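PDB 2OLM: Arf-GAP domain and FG repeat-containing protein 1 from Homo sapiens, which acts in HIV-1 infection as a Rev cofactor that promotes movement of Rev-responsive RNAs to the cytoplasm, and is needed for vesicle docking or fusion in acrosome biogenesis. Local coordinates for residues A[17-22]-A[75-80]; A[45-50]-A[62-67]; A[53-58]-A[118-123]; A[94-97]-A[102-105]. One frame throughout, in Å; residues are numbered along the deposited sequence.

Contact 1: A[17-22]-A[75-80]; sequences RDMTGL and QEIEFL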
loop_
_atom_site.group_PDB
_atom_site.type_symbol
_atom_site.label_atom_id
_atom_site.label_comp_id
_atom_site.label_asym_id
_atom_site.label_seq_id
_atom_site.Cartn_x
_atom_site.Cartn_y
_atom_site.Cartn_z
ATOM N N ARG A 17 1.345 4.945 -3.869
ATOM C CA ARG A 17 0.598 4.131 -4.835
ATOM C C ARG A 17 0.075 4.922 -6.048
ATOM O O ARG A 17 -0.125 4.346 -7.127
ATOM C CB ARG A 17 -0.523 3.413 -4.105
ATOM C CG ARG A 17 -0.027 2.409 -3.075
ATOM C CD ARG A 17 0.717 1.230 -3.695
ATOM N NE ARG A 17 1.316 0.388 -2.667
ATOM C CZ ARG A 17 2.202 -0.566 -2.927
ATOM N NH1 ARG A 17 2.560 -0.788 -4.164
ATOM N NH2 ARG A 17 2.713 -1.287 -1.968
ATOM N N ASP A 18 -0.111 6.229 -5.883
ATOM C CA ASP A 18 -0.302 7.113 -7.018
ATOM C C ASP A 18 0.915 6.993 -7.949
ATOM O O ASP A 18 0.765 6.862 -9.161
ATOM C CB ASP A 18 -0.533 8.548 -6.569
ATOM C CG ASP A 18 -0.811 9.496 -7.730
ATOM O OD1 ASP A 18 -1.977 9.565 -8.191
ATOM O OD2 ASP A 18 0.157 10.171 -8.177
ATOM N N MET A 19 2.117 6.993 -7.376
ATOM C CA MET A 19 3.323 6.928 -8.184
ATOM C C MET A 19 3.565 5.556 -8.739
ATOM O O MET A 19 3.969 5.422 -9.900
ATOM C CB MET A 19 4.544 7.338 -7.362
ATOM C CG MET A 19 4.645 8.840 -7.161
ATOM S SD MET A 19 6.123 9.336 -6.245
ATOM C CE MET A 19 5.578 9.008 -4.562
ATOM N N THR A 20 3.312 4.499 -7.974
ATOM C CA THR A 20 3.635 3.164 -8.477
ATOM C C THR A 20 2.764 2.744 -9.655
ATOM O O THR A 20 3.127 1.810 -10.383
ATOM C CB THR A 20 3.562 2.097 -7.417
ATOM O OG1 THR A 20 2.261 2.170 -6.817
ATOM C CG2 THR A 20 4.634 2.281 -6.348
ATOM N N GLY A 21 1.639 3.431 -9.834
ATOM C CA GLY A 21 0.750 3.155 -10.969
ATOM C C GLY A 21 1.073 3.933 -12.245
ATOM O O GLY A 21 0.507 3.626 -13.301
ATOM N N LEU A 22 1.971 4.920 -12.176
ATOM C CA LEU A 22 2.370 5.675 -13.380
ATOM C C LEU A 22 3.114 4.742 -14.346
ATOM O O LEU A 22 3.894 3.904 -13.915
ATOM C CB LEU A 22 3.243 6.864 -13.010
ATOM C CG LEU A 22 2.562 7.892 -12.124
ATOM C CD1 LEU A 22 3.519 8.976 -11.591
ATOM C CD2 LEU A 22 1.367 8.532 -12.908
ATOM N N GLN A 75 9.438 14.018 3.230
ATOM C CA GLN A 75 10.580 14.445 2.385
ATOM C C GLN A 75 10.884 13.403 1.291
ATOM O O GLN A 75 11.076 13.717 0.112
ATOM C CB GLN A 75 11.815 14.669 3.271
ATOM C CG GLN A 75 11.830 15.974 4.038
ATOM C CD GLN A 75 12.968 15.986 5.041
ATOM O OE1 GLN A 75 13.952 16.724 4.863
ATOM N NE2 GLN A 75 12.873 15.154 6.070
ATOM N N GLU A 76 10.921 12.151 1.672
ATOM C CA GLU A 76 11.189 11.124 0.689
ATOM C C GLU A 76 10.098 11.013 -0.379
ATOM O O GLU A 76 10.382 10.908 -1.581
ATOM C CB GLU A 76 11.397 9.794 1.382
ATOM C CG GLU A 76 12.677 9.726 2.174
ATOM C CD GLU A 76 12.808 8.515 3.012
ATOM O OE1 GLU A 76 11.809 8.040 3.589
ATOM O OE2 GLU A 76 13.934 8.012 3.128
ATOM N N ILE A 77 8.830 11.014 0.052
ATOM C CA ILE A 77 7.709 10.948 -0.873
ATOM C C ILE A 77 7.749 12.116 -1.868
ATOM O O ILE A 77 7.610 11.932 -3.062
ATOM C CB ILE A 77 6.380 10.919 -0.106
ATOM C CG1 ILE A 77 6.266 9.607 0.687
ATOM C CG2 ILE A 77 5.202 11.186 -1.075
ATOM C CD1 ILE A 77 6.123 8.334 -0.161
ATOM N N GLU A 78 8.022 13.316 -1.372
ATOM C CA GLU A 78 8.094 14.473 -2.269
ATOM C C GLU A 78 9.267 14.407 -3.238
ATOM O O GLU A 78 9.135 14.785 -4.400
ATOM C CB GLU A 78 8.129 15.766 -1.490
ATOM C CG GLU A 78 6.804 16.015 -0.745
ATOM C CD GLU A 78 6.729 17.292 0.005
ATOM O OE1 GLU A 78 7.721 18.032 0.062
ATOM O OE2 GLU A 78 5.658 17.553 0.559
ATOM N N PHE A 79 10.399 13.885 -2.780
ATOM C CA PHE A 79 11.506 13.662 -3.694
ATOM C C PHE A 79 11.107 12.723 -4.820
ATOM O O PHE A 79 11.388 12.932 -5.982
ATOM C CB PHE A 79 12.713 13.103 -2.911
ATOM C CG PHE A 79 13.904 12.827 -3.775
ATOM C CD1 PHE A 79 14.691 13.892 -4.197
ATOM C CD2 PHE A 79 14.207 11.549 -4.226
ATOM C CE1 PHE A 79 15.797 13.693 -5.001
ATOM C CE2 PHE A 79 15.331 11.361 -5.063
ATOM C CZ PHE A 79 16.096 12.462 -5.443
ATOM N N LEU A 80 10.447 11.632 -4.467
ATOM C CA LEU A 80 10.004 10.669 -5.454
ATOM C C LEU A 80 8.994 11.267 -6.440
ATOM O O LEU A 80 9.011 10.952 -7.609
ATOM C CB LEU A 80 9.400 9.448 -4.758
ATOM C CG LEU A 80 10.385 8.546 -4.039
ATOM C CD1 LEU A 80 9.688 7.525 -3.119
ATOM C CD2 LEU A 80 11.322 7.836 -5.007
#

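Contact 2: A[45-50]-A[62-67]; sequences SFVCTS and HRVKSI. With ZN (zinc ion), chain B; SO4 (sulfate ion), chain C.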
loop_
_atom_site.group_PDB
_atom_site.type_symbol
_atom_site.label_atom_id
_atom_site.label_comp_id
_atom_site.label_asym_id
_atom_site.label_seq_id
_atom_site.Cartn_x
_atom_site.Cartn_y
_atom_site.Cartn_z
ATOM N N SER A 45 14.219 6.408 -8.237
ATOM C CA SER A 45 13.669 5.431 -9.187
ATOM C C SER A 45 12.983 4.309 -8.443
ATOM O O SER A 45 13.119 4.140 -7.230
ATOM C CB SER A 45 14.760 4.845 -10.081
ATOM O OG SER A 45 15.696 4.175 -9.276
ATOM N N PHE A 46 12.253 3.510 -9.217
ATOM C CA PHE A 46 11.551 2.307 -8.737
ATOM C C PHE A 46 12.169 1.118 -9.395
ATOM O O PHE A 46 12.223 1.049 -10.631
ATOM C CB PHE A 46 10.032 2.409 -9.073
ATOM C CG PHE A 46 9.335 3.506 -8.363
ATOM C CD1 PHE A 46 8.597 3.251 -7.225
ATOM C CD2 PHE A 46 9.431 4.806 -8.783
ATOM C CE1 PHE A 46 7.975 4.273 -6.529
ATOM C CE2 PHE A 46 8.811 5.820 -8.095
ATOM C CZ PHE A 46 8.067 5.552 -6.977
ATOM N N VAL A 47 12.691 0.163 -8.594
ATOM C CA VAL A 47 13.531 -0.937 -9.088
ATOM C C VAL A 47 13.084 -2.286 -8.487
ATOM O O VAL A 47 12.434 -2.320 -7.457
ATOM C CB VAL A 47 15.042 -0.715 -8.772
ATOM C CG1 VAL A 47 15.538 0.466 -9.587
ATOM C CG2 VAL A 47 15.255 -0.400 -7.270
ATOM N N CYS A 48 13.503 -3.364 -9.112
ATOM C CA CYS A 48 13.158 -4.729 -8.680
ATOM C C CYS A 48 14.194 -5.210 -7.646
ATOM O O CYS A 48 15.204 -4.526 -7.373
ATOM C CB CYS A 48 13.129 -5.665 -9.905
ATOM S SG CYS A 48 14.706 -6.163 -10.593
ATOM N N THR A 49 13.971 -6.385 -7.035
ATOM C CA THR A 49 14.865 -6.881 -6.035
ATOM C C THR A 49 16.232 -7.248 -6.526
ATOM O O THR A 49 17.243 -6.967 -5.881
ATOM C CB THR A 49 14.184 -8.075 -5.314
ATOM O OG1 THR A 49 12.922 -7.615 -4.789
ATOM C CG2 THR A 49 15.104 -8.635 -4.258
ATOM N N SER A 50 16.308 -7.858 -7.715
ATOM C CA SER A 50 17.555 -8.269 -8.259
ATOM C C SER A 50 18.447 -7.051 -8.575
ATOM O O SER A 50 19.618 -7.025 -8.238
ATOM C CB SER A 50 17.353 -9.135 -9.500
ATOM O OG SER A 50 18.577 -9.581 -9.974
ATOM N N HIS A 62 23.997 2.474 -3.921
ATOM C CA HIS A 62 22.732 3.202 -3.943
ATOM C C HIS A 62 21.821 2.732 -2.797
ATOM O O HIS A 62 21.888 1.556 -2.407
ATOM C CB HIS A 62 22.042 3.085 -5.291
ATOM C CG HIS A 62 22.719 3.857 -6.389
ATOM N ND1 HIS A 62 22.039 4.379 -7.464
ATOM C CD2 HIS A 62 24.009 4.255 -6.538
ATOM C CE1 HIS A 62 22.889 5.013 -8.255
ATOM N NE2 HIS A 62 24.086 4.967 -7.713
ATOM N N ARG A 63 21.006 3.641 -2.306
ATOM C CA ARG A 63 20.182 3.425 -1.139
ATOM C C ARG A 63 18.819 2.960 -1.558
ATOM O O ARG A 63 18.025 3.738 -2.039
ATOM C CB ARG A 63 20.059 4.738 -0.374
ATOM C CG ARG A 63 19.460 4.629 1.002
ATOM C CD ARG A 63 20.334 3.895 1.989
ATOM N NE ARG A 63 19.745 4.029 3.321
ATOM C CZ ARG A 63 18.816 3.239 3.826
ATOM N NH1 ARG A 63 18.431 2.131 3.215
ATOM N NH2 ARG A 63 18.298 3.519 4.995
ATOM N N VAL A 64 18.524 1.686 -1.340
ATOM C CA VAL A 64 17.231 1.107 -1.726
ATOM C C VAL A 64 16.389 0.813 -0.494
ATOM O O VAL A 64 16.908 0.332 0.514
ATOM C CB VAL A 64 17.405 -0.142 -2.581
ATOM C CG1 VAL A 64 18.122 0.190 -3.928
ATOM C CG2 VAL A 64 18.165 -1.248 -1.806
ATOM N N LYS A 65 15.093 1.087 -0.602
ATOM C CA LYS A 65 14.147 0.908 0.464
ATOM C C LYS A 65 12.917 0.196 -0.072
ATOM O O LYS A 65 12.423 0.456 -1.179
ATOM C CB LYS A 65 13.738 2.242 1.037
ATOM C CG LYS A 65 14.906 3.007 1.651
ATOM C CD LYS A 65 14.440 4.220 2.462
ATOM C CE LYS A 65 15.579 4.898 3.125
ATOM N NZ LYS A 65 15.088 5.842 4.203
ATOM N N SER A 66 12.400 -0.738 0.722
ATOM C CA SER A 66 11.257 -1.579 0.325
ATOM C C SER A 66 10.001 -0.745 0.144
ATOM O O SER A 66 9.658 0.031 1.004
ATOM C CB SER A 66 11.026 -2.602 1.404
ATOM O OG SER A 66 9.755 -3.234 1.222
ATOM N N ILE A 67 9.337 -0.935 -0.994
ATOM C CA ILE A 67 8.072 -0.233 -1.233
ATOM C C ILE A 67 7.017 -0.557 -0.183
ATOM O O ILE A 67 6.351 0.346 0.335
ATOM C CB ILE A 67 7.550 -0.505 -2.656
ATOM C CG1 ILE A 67 8.508 0.122 -3.696
ATOM C CG2 ILE A 67 6.115 0.012 -2.833
ATOM C CD1 ILE A 67 8.181 -0.189 -5.102
HETATM ZN ZN ZN B . 15.413 -4.800 -12.317
HETATM S S SO4 C . 15.674 0.784 5.482
HETATM O O1 SO4 C . 16.063 2.085 6.034
HETATM O O2 SO4 C . 14.436 0.898 4.776
HETATM O O3 SO4 C . 15.548 -0.133 6.638
HETATM O O4 SO4 C . 16.736 0.262 4.568
#

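Contact 3: A[53-58]-A[118-123]; sequences GSLRGL and EKYEKK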
loop_
_atom_site.group_PDB
_atom_site.type_symbol
_atom_site.label_atom_id
_atom_site.label_comp_id
_atom_site.label_asym_id
_atom_site.label_seq_id
_atom_site.Cartn_x
_atom_site.Cartn_y
_atom_site.Cartn_z
ATOM N N GLY A 53 19.810 -5.592 -5.423
ATOM C CA GLY A 53 21.005 -6.277 -4.975
ATOM C C GLY A 53 22.263 -5.804 -5.697
ATOM O O GLY A 53 23.319 -5.616 -5.084
ATOM N N SER A 54 22.168 -5.611 -7.015
ATOM C CA SER A 54 23.304 -5.115 -7.796
ATOM C C SER A 54 23.672 -3.643 -7.492
ATOM O O SER A 54 24.855 -3.302 -7.457
ATOM C CB SER A 54 23.068 -5.288 -9.294
ATOM O OG SER A 54 23.002 -6.690 -9.587
ATOM N N LEU A 55 22.666 -2.816 -7.264
ATOM C CA LEU A 55 22.867 -1.410 -6.875
ATOM C C LEU A 55 23.622 -1.309 -5.569
ATOM O O LEU A 55 24.389 -0.331 -5.349
ATOM C CB LEU A 55 21.523 -0.736 -6.743
ATOM C CG LEU A 55 20.818 -0.368 -8.087
ATOM C CD1 LEU A 55 19.326 -0.091 -7.877
ATOM C CD2 LEU A 55 21.518 0.832 -8.805
ATOM N N ARG A 56 23.408 -2.264 -4.672
ATOM C CA ARG A 56 24.192 -2.310 -3.408
ATOM C C ARG A 56 25.650 -2.727 -3.604
ATOM O O ARG A 56 26.473 -2.569 -2.682
ATOM C CB ARG A 56 23.530 -3.230 -2.369
ATOM C CG ARG A 56 22.185 -2.765 -1.958
ATOM C CD ARG A 56 22.195 -1.443 -1.300
ATOM N NE ARG A 56 23.089 -1.391 -0.156
ATOM C CZ ARG A 56 23.405 -0.277 0.503
ATOM N NH1 ARG A 56 22.946 0.926 0.148
ATOM N NH2 ARG A 56 24.234 -0.377 1.544
ATOM N N GLY A 57 25.971 -3.235 -4.766
ATOM C CA GLY A 57 27.359 -3.583 -5.088
ATOM C C GLY A 57 28.150 -2.447 -5.697
ATOM O O GLY A 57 29.366 -2.559 -5.886
ATOM N N LEU A 58 27.504 -1.312 -6.006
ATOM C CA LEU A 58 28.255 -0.149 -6.441
ATOM C C LEU A 58 28.983 0.454 -5.246
ATOM O O LEU A 58 28.643 0.224 -4.115
ATOM C CB LEU A 58 27.311 0.879 -7.046
ATOM C CG LEU A 58 26.503 0.455 -8.289
ATOM C CD1 LEU A 58 25.556 1.484 -8.743
ATOM C CD2 LEU A 58 27.518 0.139 -9.429
ATOM N N GLU A 118 28.425 1.863 -15.732
ATOM C CA GLU A 118 28.386 2.711 -16.929
ATOM C C GLU A 118 27.250 3.691 -16.859
ATOM O O GLU A 118 27.401 4.836 -17.256
ATOM C CB GLU A 118 28.338 1.854 -18.193
ATOM C CG GLU A 118 29.712 1.278 -18.508
ATOM C CD GLU A 118 29.829 0.710 -19.878
ATOM O OE1 GLU A 118 28.778 0.477 -20.527
ATOM O OE2 GLU A 118 30.995 0.449 -20.255
ATOM N N LYS A 119 26.131 3.274 -16.283
ATOM C CA LYS A 119 24.921 4.107 -16.245
ATOM C C LYS A 119 25.087 5.285 -15.275
ATOM O O LYS A 119 24.793 6.435 -15.606
ATOM C CB LYS A 119 23.690 3.264 -15.874
ATOM C CG LYS A 119 22.380 3.961 -15.903
ATOM C CD LYS A 119 21.231 2.957 -15.759
ATOM C CE LYS A 119 19.882 3.625 -15.721
ATOM N NZ LYS A 119 18.710 2.639 -15.629
ATOM N N TYR A 120 25.510 4.963 -14.054
ATOM C CA TYR A 120 25.469 5.917 -12.950
ATOM C C TYR A 120 26.799 6.565 -12.631
ATOM O O TYR A 120 26.813 7.710 -12.217
ATOM C CB TYR A 120 24.893 5.266 -11.664
ATOM C CG TYR A 120 23.447 4.855 -11.820
ATOM C CD1 TYR A 120 22.429 5.794 -11.913
ATOM C CD2 TYR A 120 23.104 3.530 -11.914
ATOM C CE1 TYR A 120 21.105 5.401 -12.093
ATOM C CE2 TYR A 120 21.800 3.134 -12.082
ATOM C CZ TYR A 120 20.800 4.081 -12.178
ATOM O OH TYR A 120 19.470 3.762 -12.355
ATOM N N GLU A 121 27.896 5.825 -12.791
ATOM C CA GLU A 121 29.229 6.326 -12.404
ATOM C C GLU A 121 29.939 6.969 -13.589
ATOM O O GLU A 121 30.330 8.154 -13.544
ATOM C CB GLU A 121 30.076 5.220 -11.772
ATOM C CG GLU A 121 29.432 4.549 -10.559
ATOM C CD GLU A 121 30.293 3.524 -9.871
ATOM O OE1 GLU A 121 31.398 3.235 -10.357
ATOM O OE2 GLU A 121 29.845 3.024 -8.828
ATOM N N LYS A 122 30.062 6.199 -14.671
ATOM C CA LYS A 122 30.717 6.707 -15.874
ATOM C C LYS A 122 29.781 7.572 -16.727
ATOM O O LYS A 122 30.266 8.314 -17.573
ATOM C CB LYS A 122 31.270 5.563 -16.682
ATOM C CG LYS A 122 32.297 4.725 -15.893
ATOM C CD LYS A 122 32.775 3.554 -16.656
ATOM C CE LYS A 122 33.737 2.710 -15.843
ATOM N NZ LYS A 122 33.782 1.316 -16.371
ATOM N N LYS A 123 28.465 7.474 -16.507
ATOM C CA LYS A 123 27.505 8.353 -17.160
ATOM C C LYS A 123 27.541 8.217 -18.680
ATOM O O LYS A 123 27.503 9.217 -19.415
ATOM C CB LYS A 123 27.720 9.794 -16.680
ATOM C CG LYS A 123 27.176 9.966 -15.311
ATOM C CD LYS A 123 27.625 11.235 -14.662
ATOM C CE LYS A 123 26.974 11.354 -13.300
ATOM N NZ LYS A 123 27.506 12.510 -12.549
#

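Contact 4: A[94-97]-A[102-105]; sequences GLFD and AIPD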
loop_
_atom_site.group_PDB
_atom_site.type_symbol
_atom_site.label_atom_id
_atom_site.label_comp_id
_atom_site.label_asym_id
_atom_site.label_seq_id
_atom_site.Cartn_x
_atom_site.Cartn_y
_atom_site.Cartn_z
ATOM N N GLY A 94 19.198 9.451 -20.956
ATOM C CA GLY A 94 18.809 10.477 -21.937
ATOM C C GLY A 94 19.377 10.234 -23.305
ATOM O O GLY A 94 18.763 10.648 -24.315
ATOM N N LEU A 95 20.515 9.564 -23.404
ATOM C CA LEU A 95 21.176 9.250 -24.713
ATOM C C LEU A 95 20.999 7.797 -25.141
ATOM O O LEU A 95 21.483 7.396 -26.197
ATOM C CB LEU A 95 22.678 9.639 -24.676
ATOM C CG LEU A 95 22.949 11.052 -24.215
ATOM C CD1 LEU A 95 24.473 11.323 -24.196
ATOM C CD2 LEU A 95 22.187 12.092 -25.082
ATOM N N PHE A 96 20.360 6.993 -24.308
ATOM C CA PHE A 96 20.157 5.546 -24.541
ATOM C C PHE A 96 19.073 5.312 -25.583
ATOM O O PHE A 96 18.030 5.936 -25.541
ATOM C CB PHE A 96 19.784 4.908 -23.194
ATOM C CG PHE A 96 19.730 3.417 -23.157
ATOM C CD1 PHE A 96 20.789 2.668 -22.698
ATOM C CD2 PHE A 96 18.580 2.751 -23.531
ATOM C CE1 PHE A 96 20.706 1.241 -22.625
ATOM C CE2 PHE A 96 18.502 1.382 -23.485
ATOM C CZ PHE A 96 19.548 0.625 -23.023
ATOM N N ASP A 97 19.364 4.411 -26.518
ATOM C CA ASP A 97 18.379 3.993 -27.511
ATOM C C ASP A 97 17.786 2.661 -27.126
ATOM O O ASP A 97 18.492 1.667 -27.005
ATOM C CB ASP A 97 18.990 3.939 -28.876
ATOM C CG ASP A 97 17.962 3.821 -29.936
ATOM O OD1 ASP A 97 17.560 4.852 -30.504
ATOM O OD2 ASP A 97 17.453 2.698 -30.150
ATOM N N ALA A 102 23.582 -0.716 -25.379
ATOM C CA ALA A 102 24.247 -1.878 -24.793
ATOM C C ALA A 102 23.604 -2.196 -23.483
ATOM O O ALA A 102 23.630 -1.358 -22.571
ATOM C CB ALA A 102 25.728 -1.577 -24.595
ATOM N N ILE A 103 23.026 -3.396 -23.363
ATOM C CA ILE A 103 22.478 -3.901 -22.083
ATOM C C ILE A 103 23.080 -5.255 -21.735
ATOM O O ILE A 103 23.511 -6.009 -22.616
ATOM C CB ILE A 103 20.950 -3.976 -22.081
ATOM C CG1 ILE A 103 20.426 -4.857 -23.222
ATOM C CG2 ILE A 103 20.408 -2.591 -22.143
ATOM C CD1 ILE A 103 19.093 -5.385 -22.980
ATOM N N PRO A 104 23.145 -5.555 -20.452
ATOM C CA PRO A 104 23.697 -6.838 -20.037
ATOM C C PRO A 104 22.656 -7.953 -20.103
ATOM O O PRO A 104 21.460 -7.702 -20.212
ATOM C CB PRO A 104 24.058 -6.581 -18.570
ATOM C CG PRO A 104 23.029 -5.630 -18.133
ATOM C CD PRO A 104 22.744 -4.731 -19.303
ATOM N N ASP A 105 23.155 -9.182 -19.998
ATOM C CA ASP A 105 22.345 -10.303 -19.614
ATOM C C ASP A 105 22.085 -10.078 -18.134
ATOM O O ASP A 105 23.029 -10.173 -17.305
ATOM C CB ASP A 105 23.106 -11.621 -19.845
ATOM C CG ASP A 105 22.360 -12.850 -19.325
ATOM O OD1 ASP A 105 21.215 -12.757 -18.829
ATOM O OD2 ASP A 105 22.952 -13.948 -19.418
#

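Contact 1: A[17-22]-A[75-80]
The carbonyl O of Met19 is gripped twice in the C-terminal part of helix 3-20: Leu22 N binds it at 3.1 Å, and the side-chain amide nitrogen ND2 of Asn25 reaches the same oxygen. While its backbone is tied down in this way, the side chain of Met19 crosses to helix 74-82. The chain is extended about CB-CG (chi2 -178°) and then bent about CG-SD (chi3 -81°), which turns CE along the neighbouring helix. SD lies against the backbone and root of Leu80, 3.5 Å from Leu80 C and 3.6 Å from Leu80 CB, the two side chains crossing at about a right angle. CE then settles one helical turn earlier, 4.1 Å from Ile77 CG2 and 3.9 Å from Ile77 O. Ile77 also leans on His12 and Met15, extending the packing between the two helices, and Phe46 of strand 45-47 packs on Met19. The opposite character marks Arg17 and Asp18, which form salt bridges to Glu10 and Lys14 of the second subunit. No hydrogen bond joins 17-22 to 75-80; between these segments of the Arf-GAP domain the contact rests on one buried thioether and on dispersion, so it depends on shape rather than charge.

Contact 2: A[45-50]-A[62-67]
Val47 and Val64 stand with their CA atoms 8.5 Å apart, on strands 45-47 and 64-66, the outer strands of a three-stranded antiparallel sheet whose middle strand is 38-40. No backbone bond links the two segments directly; side chains bridge them instead. Val47 CG2 and Val64 CG1 approach loosely at 4.4 Å. Phe46 turns the edge of its ring to Ile67, whose CD1 lies near the ring plane, 4.1 Å from Phe46 CD1, and the two side chains meet at about a right angle. Just past strand 45-47, Cys48 SG binds the zinc ion at 2.3 Å, with Cys28, Cys31 and Cys51 completing the C4 site; Cys48 is also the N-cap of helix 49-55, and its sulfur caps a backbone N there. Just before strand 64-66, Arg63 holds a sulfate, probably from the crystallisation liquor, in a bidentate grip, the sulfur in the guanidinium plane at its edge: NH1 to O4 (2.9 Å, 167°) and NH2 to O1 (2.9 Å, 169°). Lys65 CE lies 3.5 Å above one guanidinium face, toward the rim. Apolar contacts thus join strand 45-47 to strand 64-66 and to Ile67 just after it, thiolate sulfur fixes the metal, and the cationic side of 62-67 can hold an anion.

Contact 3: A[53-58]-A[118-123]
Tyr120 of helix 109-121 reaches toward Leu55 of helix 49-55, the short zinc-finger helix of the Arf-GAP domain that also carries Cys51. From CB, the chi1 of -65° keeps CG beside the backbone N and aims the ring at the finger. CG meets the imidazole of His62, a ring that packs edge-to-face with the phenol. Over the centre of one ring face lies Lys119 CG, 3.9 Å above the plane. Farther out, CE2 touches Leu55 CD2 at 4.0 Å; the methyl comes in at a slant, and the two side chains cross obliquely. At the tip, OH hydrogen-bonds to Asp30 OD1, the same oxygen that Lys119 NZ meets in a salt bridge, so one carboxylate oxygen fixes the ends of both side chains. Trp92 of helix 84-92 adds a further aromatic neighbour. The second pair sets buried Leu58 against exposed Glu121. A type I turn from Leu55 to Leu58, with Gly57 N bonded to Ser54 O at 2.9 Å, brings Leu58 up to Glu121, the last residue of the wider pi-type turn at 118-121. Leu58 and Glu121 slide past each other in opposite directions, and Glu121 OE2 rests 3.8 Å from both CB and CD2 of Leu58.

Contact 4: A[94-97]-A[102-105]
The long loop between helices 84-92 and 109-121 of the Arf-GAP domain folds back on itself here, and Phe96 meets Ile103 across the bend. Both segments lack regular structure, and the contact is a surface one. Phe96 has its ring swung away from its own backbone N (chi1 -171°), which sends the far end of the ring, CZ and CE1, toward the returning chain. The ring presents its edge: Ile103 CG2 lies in the ring plane, 3.4 Å from Phe96 CZ, a tight approach for two carbons, and the side chains meet at about a right angle. On Ile103, chi1 of 57° puts CG1 between the backbone N and the carbonyl carbon, leaving CG2 as the branch that faces the phenyl group. Ala102 adds its carbonyl, with O near the ring plane and 3.9 Å from Phe96 CE1. Trp125 packs edge-to-face with Phe96, and Leu95 shares a backbone hydrogen bond with the same tryptophan, tying 94-97 to the chain beyond helix 109-121. Pro104 packs on Lys111 and Phe115 of that helix. Inside the bend, Asp97 N hydrogen-bonds to Ser101 OG and Asp97 OD1 forms a salt bridge with Arg99. Ile103 CG2 reaches a second ring carbon too, Phe96 CE1, at 3.9 Å.

Overall arrangement
All four contacts lie within the Arf-GAP domain. Along the chain, contact 2 is nested inside the loop closed by contact 1, contact 4 inside that closed by contact 3, while contact 3 crosses both 1 and 2; contact 4 opens only after contacts 1 and 2 have closed. Contacts 1 and 2, centres about 13 Å apart, touch through a Glu76-Lys65 salt bridge and apolar packing. Contacts 2 and 3, centres also about 13 Å apart, share helix 49-55 and are joined at His62. Contacts 3 and 4 have centres about 13 Å apart and nearest atoms about 5 Å, without touching. Contacts 1 and 3 sit on opposite sides of the chain's centre; contact 2 touches both, and so links helix 3-20 to helix 109-121.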